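Local coordinates for protein ArtJ (Geobacillus stearothermophilus, PDB 2PVU) that binds the basic amino acids arginine, lysine and histidine and probably hands them to its cognate ABC transporter for uptake, at residues F55-K60 and K258-K263; L70-M75 and L80-K85; P91-L96 and Q116-S121; P123-T128 and G251-I256. All blocks are in the same frame, centred on the assembly; numbering follows the deposited sequence. Where two conformers were deposited one is given.

In the fold
All four contacts lie in the larger part of a family 3 solute-binding protein, near or behind the pocket that holds the bound lysine. Interactions 1 and 4 share helix 252-261 and join through Phe125: its CE2 is 3.6 Å from Phe55 CZ, and its CZ is 3.6 Å from Phe261 CZ. Interaction 4 also touches interaction 2, where Leu70 CD2 comes within 3.4 Å of Tyr124 CD1. Interaction 3 touches none of the others directly, though its strand leads in sequence to that of interaction 4. Its centre is about 24 Å from that of interaction 1. The side chains of Phe93, Phe55, Tyr124 and Leu84 lie about 6, 7, 8 and 12 Å from the bound lysine.

Interaction 1 of 4, residues F55-K60 and K258-K263; sequences FEYMQK and KKWFGK
The contact joins a short beta-hairpin to the C-terminal end of helix 252-261 through two aromatic pairs, Tyr57 with Trp260 and Phe55 with Phe261. Tyr57 and Trp260 reach for each other from opposite directions and meet at their edges. The phenol OH of Tyr57 lies in the plane of the indole, 3.2 Å from CZ3 of Trp260. CE2 of Tyr57 follows at 3.8 Å from the same CZ3. The first torsion of Tyr57 (chi1 58°) holds CG between the backbone N and the carbonyl carbon, and this carries the ring end to the helix. The indole NE1 does its polar work outside the two segments, in a hydrogen bond to Asp69 OD2 of helix 66-78. Lys259 NZ also turns to Asp69, away from segment 55-60, and forms a salt bridge with it. The hairpin pairs strand 57-59 with strand 62-64, and just before it Phe55 and Glu56 both face Phe52 in a classic beta bulge. Phe55, in the bulge, crosses Phe261 at about a right angle. CE1 of Phe55 comes to the edge of the Phe261 ring, 4.1 Å from CZ. This is looser packing than at the tyrosine. CB of Trp260 sits over one face of Phe261, offset toward the rim. Phe55 also packs edge-to-face against Tyr226, a residue of the lysine pocket, and against Phe125.

Interaction 2 of 4, residues L70-M75 and L80-K85; sequences LLDAVM and LDYELK
Tyr82 lays its ring against helix 66-78, touching Leu71, Asp72 and Met75 together. Its OH donates a 2.7 Å hydrogen bond to Asp72 OD1, which lies at the edge of the ring, in its plane. Met75 comes over one face: CG stands 4.1 Å from the ring centroid in a CH-pi contact. Bends at chi2 and chi3 fold the methionine back, so that CE lies 3.9 Å from Leu80 CD1. Leu71 slides past the ring in the opposite direction and sets CD2 3.6 Å from Tyr82 CE1. The same CD2 meets Leu84 CD1. Further out, Leu80 N donates a nearly straight bond (164°) to Met75 O, which ties the end of the turn to the helix. Helix segment 70-75 and strand 82-85 run nearly antiparallel, at 162°. They form the second half of a beta-alpha-beta crossover from strand 44-48, and Val46 packs on both Leu71 and Leu84. A phenylalanine in place of Tyr82 would probably keep the apolar packing but leave Asp72 OD1 without its hydroxyl donor. Both carboxylate oxygens are engaged, OD1 by its anti lone pair with Tyr82 and OD2 in a salt bridge with Lys76, which would be expected to favour the ionised aspartate.

Interaction 3 of 4, residues P91-L96 and Q116-S121; sequences PLFASL and QSYDFS
Tyr118 points its ring from strand 118-120 at helix 89-98 and meets Phe93 there at about a right angle. The two rings form an offset edge-to-face pair, with the edge of Phe93 turned toward the face of Tyr118. Their planes stand at 75° and their centroids are 5.5 Å apart. CD1 of Phe93 does the touching, 3.7 Å from Tyr118 CE2. The phenol oxygen goes further and reaches the helix backbone, where OH lies 3.2 Å from Phe93 O. It also rests against Phe93 CB, at 3.5 Å. Leu96, about one turn on, sets its CB 3.7 Å from Tyr118 CE1. Phe93 CD1 and Leu96 CB both approach from the same side of the Tyr118 ring, and Ser117 CB lies over the opposite face, offset toward the rim. CG of Tyr118 is anti to the carbonyl carbon (chi1 -48°), which carries the ring out from the strand to the helix. Ile229 of strand 224-231 touches Phe93, Leu96 and Tyr118 alike, and strand 118-120 pairs antiparallel with that strand. Phe93 also packs edge-to-face on Trp89, which lines the lysine pocket. The contact is therefore a helix-on-sheet packing layer just behind the ligand site of this family 3 solute-binding protein.

Interaction 4 of 4, residues P123-T128 and G251-I256; sequences PYFEAT and GKYTEI. With SO4 (sulfate ion), chain C.
Tyr124 and Tyr253 are the closest backbone approach, yet their CA atoms stay 9.0 Å apart, and the tyrosine side chain of helix 252-261 spans the gap. With CG anti to the backbone N (chi1 178°), Tyr253 sends its ring across to segment 123-128. Its OH donates a short hydrogen bond of 2.5 Å to Tyr124 O. The donor is tilted 28° from the carbonyl plane. The same carbonyl oxygen lies near the plane of the phenol ring, 3.2 Å from CE1. Phe125 crosses Tyr253 at about a right angle, with CD1 3.6 Å from the phenol oxygen. One face of Phe125 carries O1 of a sulfate ion, 3.9 Å above the ring plane and offset toward the rim. The sulfate probably comes from the crystallisation liquor. Glu126 N gives it a weak 3.4 Å hydrogen bond through O2, and Lys266 N also binds it. Phe125 meets the rings of Phe66 and Tyr226 as well, so it sits in an aromatic cluster next to the lysine pocket. Tyr124 turns its own hydroxyl to Asp67 OD1. A phenylalanine in place of Tyr253 would probably leave the Tyr124 carbonyl without this donor and weaken the tie between helix and strand. All three touching residues are buried, so the phenol proton gives a polar partner to a backbone carbonyl that solvent probably reaches poorly.

Interaction 1 of 4, residues F55-K60 and K258-K263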
# COMPACT_ATOMS: atom_id res chain seq x y z
N PHE A 55 2.29 6.77 -0.95
CA PHE A 55 0.83 6.61 -0.81
C PHE A 55 0.26 7.33 0.40
O PHE A 55 -0.74 8.07 0.30
CB PHE A 55 0.49 5.10 -0.81
CG PHE A 55 0.86 4.45 -2.12
CD1 PHE A 55 0.07 4.66 -3.25
CD2 PHE A 55 2.03 3.70 -2.23
CE1 PHE A 55 0.43 4.14 -4.53
CE2 PHE A 55 2.39 3.11 -3.48
CZ PHE A 55 1.60 3.37 -4.63
N GLU A 56 0.92 7.18 1.54
CA GLU A 56 0.55 7.94 2.73
C GLU A 56 1.74 7.98 3.65
O GLU A 56 2.38 6.97 3.90
CB GLU A 56 -0.62 7.32 3.47
CG GLU A 56 -0.54 5.79 3.73
CD GLU A 56 -1.04 4.95 2.56
OE1 GLU A 56 -2.06 5.35 1.94
OE2 GLU A 56 -0.47 3.86 2.27
N TYR A 57 2.04 9.16 4.14
CA TYR A 57 3.18 9.32 5.06
C TYR A 57 2.96 10.61 5.81
O TYR A 57 1.99 11.32 5.53
CB TYR A 57 4.52 9.29 4.31
CG TYR A 57 4.69 10.33 3.22
CD1 TYR A 57 5.49 11.47 3.45
CD2 TYR A 57 4.10 10.17 1.95
CE1 TYR A 57 5.69 12.42 2.46
CE2 TYR A 57 4.29 11.12 0.94
CZ TYR A 57 5.08 12.24 1.20
OH TYR A 57 5.29 13.18 0.23
N MET A 58 3.80 10.88 6.81
CA MET A 58 3.65 12.11 7.60
C MET A 58 4.60 13.16 7.09
O MET A 58 5.75 12.87 6.79
CB MET A 58 3.93 11.85 9.10
CG MET A 58 2.98 10.87 9.80
SD MET A 58 1.27 11.48 9.84
CE MET A 58 0.50 10.17 10.74
N GLN A 59 4.13 14.39 7.00
CA GLN A 59 4.99 15.50 6.65
C GLN A 59 4.42 16.69 7.39
O GLN A 59 3.25 17.06 7.18
CB GLN A 59 4.98 15.74 5.14
CG GLN A 59 5.61 17.05 4.66
CD GLN A 59 5.28 17.31 3.18
OE1 GLN A 59 4.39 18.13 2.86
NE2 GLN A 59 5.94 16.57 2.28
N LYS A 60 5.24 17.24 8.29
CA LYS A 60 4.89 18.40 9.10
C LYS A 60 3.61 18.19 9.92
O LYS A 60 2.79 19.10 10.03
CB LYS A 60 4.77 19.66 8.22
CG LYS A 60 6.06 20.03 7.47
CD LYS A 60 7.23 20.21 8.44
CE LYS A 60 8.38 20.96 7.79
NZ LYS A 60 9.67 20.62 8.47
N LYS A 258 -0.27 12.18 -11.76
CA LYS A 258 0.86 12.93 -12.28
C LYS A 258 1.60 13.73 -11.20
O LYS A 258 2.84 13.87 -11.25
CB LYS A 258 0.40 13.86 -13.38
CG LYS A 258 -0.00 13.12 -14.65
CD LYS A 258 0.01 14.07 -15.85
CE LYS A 258 -1.24 14.94 -15.93
NZ LYS A 258 -1.22 15.82 -17.14
N LYS A 259 0.84 14.29 -10.27
CA LYS A 259 1.41 14.97 -9.10
C LYS A 259 2.44 14.08 -8.43
O LYS A 259 3.58 14.49 -8.21
CB LYS A 259 0.31 15.36 -8.10
CG LYS A 259 0.81 16.20 -6.93
CD LYS A 259 -0.33 16.45 -5.93
CE LYS A 259 0.20 17.12 -4.68
NZ LYS A 259 -0.81 17.09 -3.58
N TRP A 260 2.07 12.83 -8.17
CA TRP A 260 2.87 11.96 -7.34
C TRP A 260 3.93 11.16 -8.09
O TRP A 260 4.97 10.82 -7.52
CB TRP A 260 1.96 11.06 -6.49
CG TRP A 260 1.27 11.90 -5.44
CD1 TRP A 260 0.01 12.45 -5.51
CD2 TRP A 260 1.83 12.36 -4.20
NE1 TRP A 260 -0.24 13.21 -4.39
CE2 TRP A 260 0.86 13.16 -3.57
CE3 TRP A 260 3.07 12.15 -3.56
CZ2 TRP A 260 1.07 13.76 -2.30
CZ3 TRP A 260 3.29 12.77 -2.29
CH2 TRP A 260 2.29 13.55 -1.68
N PHE A 261 3.69 10.90 -9.38
CA PHE A 261 4.56 10.01 -10.14
C PHE A 261 5.21 10.63 -11.36
O PHE A 261 6.10 10.03 -11.94
CB PHE A 261 3.79 8.74 -10.51
CG PHE A 261 3.31 8.00 -9.32
CD1 PHE A 261 4.21 7.29 -8.53
CD2 PHE A 261 1.97 8.07 -8.92
CE1 PHE A 261 3.79 6.64 -7.39
CE2 PHE A 261 1.53 7.39 -7.77
CZ PHE A 261 2.44 6.67 -7.01
N GLY A 262 4.77 11.83 -11.74
CA GLY A 262 5.39 12.61 -12.79
C GLY A 262 5.21 12.08 -14.19
O GLY A 262 5.94 12.44 -15.09
N LYS A 263 4.25 11.18 -14.38
CA LYS A 263 3.98 10.59 -15.69
C LYS A 263 2.49 10.27 -15.75
O LYS A 263 1.82 10.33 -14.73
CB LYS A 263 4.81 9.31 -15.87
CG LYS A 263 4.52 8.20 -14.84
CD LYS A 263 5.51 7.08 -15.05
CE LYS A 263 5.22 5.92 -14.12
NZ LYS A 263 6.47 5.08 -14.06

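Interaction 2 of 4, residues L70-M75 and L80-K85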
# COMPACT_ATOMS: atom_id res chain seq x y z
N LEU A 70 -6.27 11.06 -3.39
CA LEU A 70 -7.31 10.32 -4.06
C LEU A 70 -8.52 10.18 -3.15
O LEU A 70 -9.65 10.42 -3.58
CB LEU A 70 -6.81 8.94 -4.53
CG LEU A 70 -7.88 8.05 -5.16
CD1 LEU A 70 -8.43 8.63 -6.48
CD2 LEU A 70 -7.31 6.69 -5.40
N LEU A 71 -8.31 9.83 -1.88
CA LEU A 71 -9.43 9.74 -0.92
C LEU A 71 -10.25 11.04 -0.86
O LEU A 71 -11.47 11.02 -0.90
CB LEU A 71 -8.92 9.33 0.48
CG LEU A 71 -9.99 9.20 1.59
CD1 LEU A 71 -10.86 7.97 1.38
CD2 LEU A 71 -9.29 9.18 2.96
N ASP A 72 -9.59 12.18 -0.81
CA ASP A 72 -10.32 13.45 -0.75
C ASP A 72 -11.18 13.68 -1.98
O ASP A 72 -12.33 14.13 -1.87
CB ASP A 72 -9.33 14.60 -0.62
CG ASP A 72 -10.03 15.87 -0.20
OD1 ASP A 72 -10.72 15.83 0.85
OD2 ASP A 72 -9.93 16.87 -0.94
N ALA A 73 -10.63 13.42 -3.16
CA ALA A 73 -11.42 13.50 -4.41
C ALA A 73 -12.61 12.54 -4.38
O ALA A 73 -13.76 12.89 -4.74
CB ALA A 73 -10.54 13.15 -5.57
N VAL A 74 -12.33 11.31 -3.99
CA VAL A 74 -13.37 10.30 -3.97
C VAL A 74 -14.51 10.66 -2.98
O VAL A 74 -15.68 10.66 -3.35
CB VAL A 74 -12.75 8.91 -3.71
CG1 VAL A 74 -13.78 7.92 -3.31
CG2 VAL A 74 -11.98 8.43 -5.00
N MET A 75 -14.17 10.93 -1.71
CA MET A 75 -15.19 11.26 -0.72
C MET A 75 -15.95 12.55 -1.05
O MET A 75 -17.14 12.65 -0.76
CB MET A 75 -14.57 11.34 0.67
CG MET A 75 -13.88 10.01 1.10
SD MET A 75 -14.90 8.50 1.11
CE MET A 75 -15.48 8.62 2.80
N LEU A 80 -19.56 12.57 0.91
CA LEU A 80 -19.32 12.00 2.25
C LEU A 80 -18.30 12.80 3.05
O LEU A 80 -17.14 12.91 2.66
CB LEU A 80 -18.84 10.55 2.13
CG LEU A 80 -19.75 9.54 1.44
CD1 LEU A 80 -19.01 8.23 1.22
CD2 LEU A 80 -21.01 9.33 2.27
N ASP A 81 -18.73 13.31 4.20
CA ASP A 81 -17.79 13.89 5.16
C ASP A 81 -17.00 12.80 5.83
O ASP A 81 -17.54 11.76 6.16
CB ASP A 81 -18.54 14.63 6.24
CG ASP A 81 -18.02 16.01 6.44
OD1 ASP A 81 -18.88 16.90 6.56
OD2 ASP A 81 -16.78 16.20 6.43
N TYR A 82 -15.72 13.06 6.07
CA TYR A 82 -14.80 12.04 6.56
C TYR A 82 -13.63 12.63 7.35
O TYR A 82 -13.36 13.87 7.33
CB TYR A 82 -14.29 11.16 5.39
CG TYR A 82 -13.19 11.82 4.61
CD1 TYR A 82 -11.85 11.50 4.85
CD2 TYR A 82 -13.49 12.81 3.66
CE1 TYR A 82 -10.83 12.16 4.14
CE2 TYR A 82 -12.48 13.46 2.94
CZ TYR A 82 -11.16 13.13 3.20
OH TYR A 82 -10.15 13.78 2.53
N GLU A 83 -12.97 11.74 8.09
CA GLU A 83 -11.76 12.03 8.84
C GLU A 83 -10.79 10.93 8.48
O GLU A 83 -11.19 9.76 8.39
CB GLU A 83 -12.03 11.93 10.34
CG GLU A 83 -12.97 13.00 10.89
CD GLU A 83 -13.23 12.83 12.39
OE1 GLU A 83 -12.44 12.09 13.02
OE2 GLU A 83 -14.22 13.42 12.92
N LEU A 84 -9.53 11.31 8.27
CA LEU A 84 -8.49 10.31 7.99
C LEU A 84 -7.55 10.20 9.20
O LEU A 84 -7.03 11.21 9.67
CB LEU A 84 -7.70 10.68 6.72
CG LEU A 84 -6.53 9.76 6.41
CD1 LEU A 84 -7.04 8.29 6.11
CD2 LEU A 84 -5.75 10.33 5.25
N LYS A 85 -7.40 8.98 9.72
CA LYS A 85 -6.63 8.73 10.94
C LYS A 85 -5.47 7.76 10.71
O LYS A 85 -5.67 6.68 10.13
CB LYS A 85 -7.55 8.20 12.04
CG LYS A 85 -8.40 9.35 12.70
CD LYS A 85 -9.51 8.83 13.58
CE LYS A 85 -9.82 9.80 14.73
NZ LYS A 85 -10.12 11.22 14.28

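Interaction 3 of 4, residues P91-L96 and Q116-S121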
# COMPACT_ATOMS: atom_id res chain seq x y z
N PRO A 91 -3.51 -2.58 13.56
CA PRO A 91 -4.74 -1.96 14.09
C PRO A 91 -5.79 -1.65 13.07
O PRO A 91 -6.97 -1.74 13.40
CB PRO A 91 -4.25 -0.67 14.73
CG PRO A 91 -2.82 -1.09 15.25
CD PRO A 91 -2.30 -1.88 14.03
N LEU A 92 -5.38 -1.26 11.85
CA LEU A 92 -6.34 -0.91 10.79
C LEU A 92 -7.26 -2.11 10.51
O LEU A 92 -8.50 -1.98 10.45
CB LEU A 92 -5.61 -0.44 9.52
CG LEU A 92 -6.46 -0.29 8.25
CD1 LEU A 92 -7.62 0.69 8.53
CD2 LEU A 92 -5.58 0.18 7.08
N PHE A 93 -6.65 -3.29 10.39
CA PHE A 93 -7.44 -4.48 10.08
C PHE A 93 -8.30 -4.92 11.25
O PHE A 93 -9.44 -5.36 11.06
CB PHE A 93 -6.54 -5.61 9.55
CG PHE A 93 -6.05 -5.34 8.14
CD1 PHE A 93 -6.75 -5.82 7.04
CD2 PHE A 93 -4.95 -4.51 7.94
CE1 PHE A 93 -6.32 -5.51 5.75
CE2 PHE A 93 -4.52 -4.19 6.67
CZ PHE A 93 -5.20 -4.68 5.56
N ALA A 94 -7.76 -4.80 12.45
CA ALA A 94 -8.52 -5.09 13.65
C ALA A 94 -9.74 -4.18 13.78
O ALA A 94 -10.82 -4.67 14.13
CB ALA A 94 -7.64 -4.98 14.90
N SER A 95 -9.56 -2.89 13.49
CA SER A 95 -10.60 -1.86 13.60
C SER A 95 -11.65 -1.94 12.50
O SER A 95 -12.79 -1.54 12.71
CB SER A 95 -9.93 -0.48 13.53
OG SER A 95 -9.31 -0.22 14.78
N LEU A 96 -11.28 -2.45 11.33
CA LEU A 96 -12.25 -2.75 10.28
C LEU A 96 -13.13 -3.90 10.72
O LEU A 96 -14.36 -3.87 10.52
CB LEU A 96 -11.58 -3.10 8.93
CG LEU A 96 -10.93 -1.88 8.24
CD1 LEU A 96 -9.88 -2.33 7.25
CD2 LEU A 96 -12.02 -1.04 7.56
N GLN A 116 -12.52 -12.58 2.12
CA GLN A 116 -13.29 -13.43 3.04
C GLN A 116 -13.76 -12.65 4.25
O GLN A 116 -14.79 -12.98 4.86
CB GLN A 116 -12.47 -14.62 3.51
CG GLN A 116 -12.31 -15.69 2.47
CD GLN A 116 -11.44 -16.82 2.97
OE1 GLN A 116 -10.76 -16.71 4.01
NE2 GLN A 116 -11.46 -17.93 2.24
N SER A 117 -13.03 -11.60 4.60
CA SER A 117 -13.29 -10.86 5.84
C SER A 117 -13.69 -9.41 5.61
O SER A 117 -14.29 -8.79 6.49
CB SER A 117 -12.06 -10.90 6.75
OG SER A 117 -11.92 -12.20 7.29
N TYR A 118 -13.36 -8.87 4.44
CA TYR A 118 -13.59 -7.45 4.14
C TYR A 118 -14.17 -7.30 2.74
O TYR A 118 -14.16 -8.26 1.96
CB TYR A 118 -12.28 -6.64 4.20
CG TYR A 118 -11.49 -6.92 5.45
CD1 TYR A 118 -11.82 -6.32 6.68
CD2 TYR A 118 -10.40 -7.77 5.41
CE1 TYR A 118 -11.07 -6.59 7.85
CE2 TYR A 118 -9.64 -8.05 6.57
CZ TYR A 118 -9.99 -7.46 7.77
OH TYR A 118 -9.22 -7.76 8.88
N ASP A 119 -14.71 -6.13 2.45
CA ASP A 119 -15.11 -5.77 1.08
C ASP A 119 -14.12 -4.77 0.53
O ASP A 119 -13.52 -4.00 1.31
CB ASP A 119 -16.51 -5.14 1.09
CG ASP A 119 -17.61 -6.16 1.22
OD1 ASP A 119 -17.39 -7.37 1.00
OD2 ASP A 119 -18.72 -5.72 1.53
N PHE A 120 -13.93 -4.76 -0.79
CA PHE A 120 -13.05 -3.78 -1.45
C PHE A 120 -13.78 -2.97 -2.48
O PHE A 120 -14.75 -3.47 -3.11
CB PHE A 120 -11.89 -4.50 -2.18
CG PHE A 120 -10.85 -5.11 -1.23
CD1 PHE A 120 -9.81 -4.33 -0.77
CD2 PHE A 120 -10.95 -6.41 -0.80
CE1 PHE A 120 -8.81 -4.85 0.10
CE2 PHE A 120 -9.95 -6.95 0.08
CZ PHE A 120 -8.91 -6.17 0.53
N SER A 121 -13.30 -1.74 -2.69
CA SER A 121 -13.70 -0.95 -3.85
C SER A 121 -13.17 -1.60 -5.14
O SER A 121 -12.34 -2.55 -5.08
CB SER A 121 -13.13 0.49 -3.72
OG SER A 121 -11.72 0.52 -3.98

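Interaction 4 of 4, residues P123-T128 and G251-I256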
# COMPACT_ATOMS: atom_id res chain seq x y z
N PRO A 123 -10.64 -1.60 -8.27
CA PRO A 123 -9.20 -1.25 -8.10
C PRO A 123 -8.89 0.18 -8.49
O PRO A 123 -9.52 0.74 -9.39
CB PRO A 123 -8.47 -2.20 -9.04
CG PRO A 123 -9.47 -2.96 -9.80
CD PRO A 123 -10.86 -2.66 -9.28
N TYR A 124 -7.92 0.77 -7.82
CA TYR A 124 -7.51 2.13 -8.19
C TYR A 124 -6.03 2.25 -8.50
O TYR A 124 -5.55 3.35 -8.74
CB TYR A 124 -7.92 3.14 -7.08
CG TYR A 124 -7.10 3.04 -5.78
CD1 TYR A 124 -5.82 3.60 -5.67
CD2 TYR A 124 -7.61 2.37 -4.67
CE1 TYR A 124 -5.04 3.50 -4.47
CE2 TYR A 124 -6.85 2.24 -3.46
CZ TYR A 124 -5.60 2.80 -3.36
OH TYR A 124 -4.89 2.68 -2.18
N PHE A 125 -5.28 1.16 -8.46
CA PHE A 125 -3.81 1.24 -8.74
C PHE A 125 -3.34 -0.17 -9.05
O PHE A 125 -3.93 -1.12 -8.54
CB PHE A 125 -3.09 1.73 -7.45
CG PHE A 125 -1.81 2.47 -7.73
CD1 PHE A 125 -1.85 3.83 -8.03
CD2 PHE A 125 -0.59 1.81 -7.70
CE1 PHE A 125 -0.64 4.55 -8.30
CE2 PHE A 125 0.63 2.52 -7.96
CZ PHE A 125 0.57 3.89 -8.26
N GLU A 126 -2.30 -0.31 -9.88
CA GLU A 126 -1.69 -1.63 -10.08
C GLU A 126 -0.24 -1.56 -9.63
O GLU A 126 0.47 -0.56 -9.86
CB GLU A 126 -1.77 -2.13 -11.54
CG GLU A 126 -1.34 -3.62 -11.67
CD GLU A 126 -1.31 -4.16 -13.12
OE1 GLU A 126 -1.59 -3.40 -14.05
OE2 GLU A 126 -1.02 -5.37 -13.30
N ALA A 127 0.18 -2.63 -8.97
CA ALA A 127 1.51 -2.68 -8.35
C ALA A 127 2.09 -4.10 -8.41
O ALA A 127 1.43 -5.03 -8.86
CB ALA A 127 1.37 -2.23 -6.87
N THR A 128 3.33 -4.24 -7.92
CA THR A 128 3.91 -5.56 -7.78
C THR A 128 4.92 -5.47 -6.63
O THR A 128 5.41 -4.40 -6.32
CB THR A 128 4.62 -6.03 -9.09
OG1 THR A 128 5.16 -7.33 -8.88
CG2 THR A 128 5.75 -5.07 -9.48
N GLY A 251 -10.76 13.23 -15.13
CA GLY A 251 -9.34 13.57 -15.29
C GLY A 251 -8.66 13.87 -13.96
O GLY A 251 -7.45 14.08 -13.93
N LYS A 252 -9.41 13.82 -12.85
CA LYS A 252 -8.87 14.15 -11.52
C LYS A 252 -7.92 13.07 -11.08
O LYS A 252 -6.88 13.36 -10.49
CB LYS A 252 -10.01 14.36 -10.51
CG LYS A 252 -9.54 14.69 -9.07
CD LYS A 252 -9.06 16.15 -9.00
CE LYS A 252 -8.45 16.46 -7.63
NZ LYS A 252 -8.03 17.89 -7.56
N TYR A 253 -8.26 11.81 -11.36
CA TYR A 253 -7.35 10.71 -11.03
C TYR A 253 -6.00 10.95 -11.72
O TYR A 253 -4.95 10.86 -11.08
CB TYR A 253 -7.90 9.35 -11.49
CG TYR A 253 -6.96 8.19 -11.20
CD1 TYR A 253 -7.15 7.39 -10.07
CD2 TYR A 253 -5.90 7.88 -12.06
CE1 TYR A 253 -6.32 6.29 -9.82
CE2 TYR A 253 -5.03 6.78 -11.79
CZ TYR A 253 -5.25 5.99 -10.68
OH TYR A 253 -4.41 4.92 -10.39
N THR A 254 -6.01 11.24 -13.01
CA THR A 254 -4.71 11.47 -13.65
C THR A 254 -3.94 12.70 -13.18
O THR A 254 -2.70 12.64 -13.14
CB THR A 254 -4.64 11.21 -15.17
OG1 THR A 254 -4.21 12.38 -15.91
CG2 THR A 254 -5.85 10.59 -15.67
N GLU A 255 -4.64 13.78 -12.81
CA GLU A 255 -3.97 14.94 -12.19
C GLU A 255 -3.24 14.52 -10.90
O GLU A 255 -2.07 14.86 -10.72
CB GLU A 255 -4.93 16.09 -11.85
CG GLU A 255 -5.65 16.75 -13.01
CD GLU A 255 -6.83 17.63 -12.53
OE1 GLU A 255 -6.88 17.94 -11.29
OE2 GLU A 255 -7.70 18.00 -13.36
N ILE A 256 -3.93 13.79 -10.02
CA ILE A 256 -3.34 13.28 -8.78
C ILE A 256 -2.16 12.33 -9.09
O ILE A 256 -1.09 12.45 -8.49
CB ILE A 256 -4.37 12.55 -7.89
CG1 ILE A 256 -5.50 13.53 -7.52
CG2 ILE A 256 -3.66 12.04 -6.62
CD1 ILE A 256 -6.76 12.85 -6.92
S SO4 C . -1.31 2.79 -12.84
O1 SO4 C . -0.91 3.98 -12.11
O2 SO4 C . -0.61 1.68 -12.12
O3 SO4 C . -0.85 3.00 -14.25
O4 SO4 C . -2.80 2.68 -12.77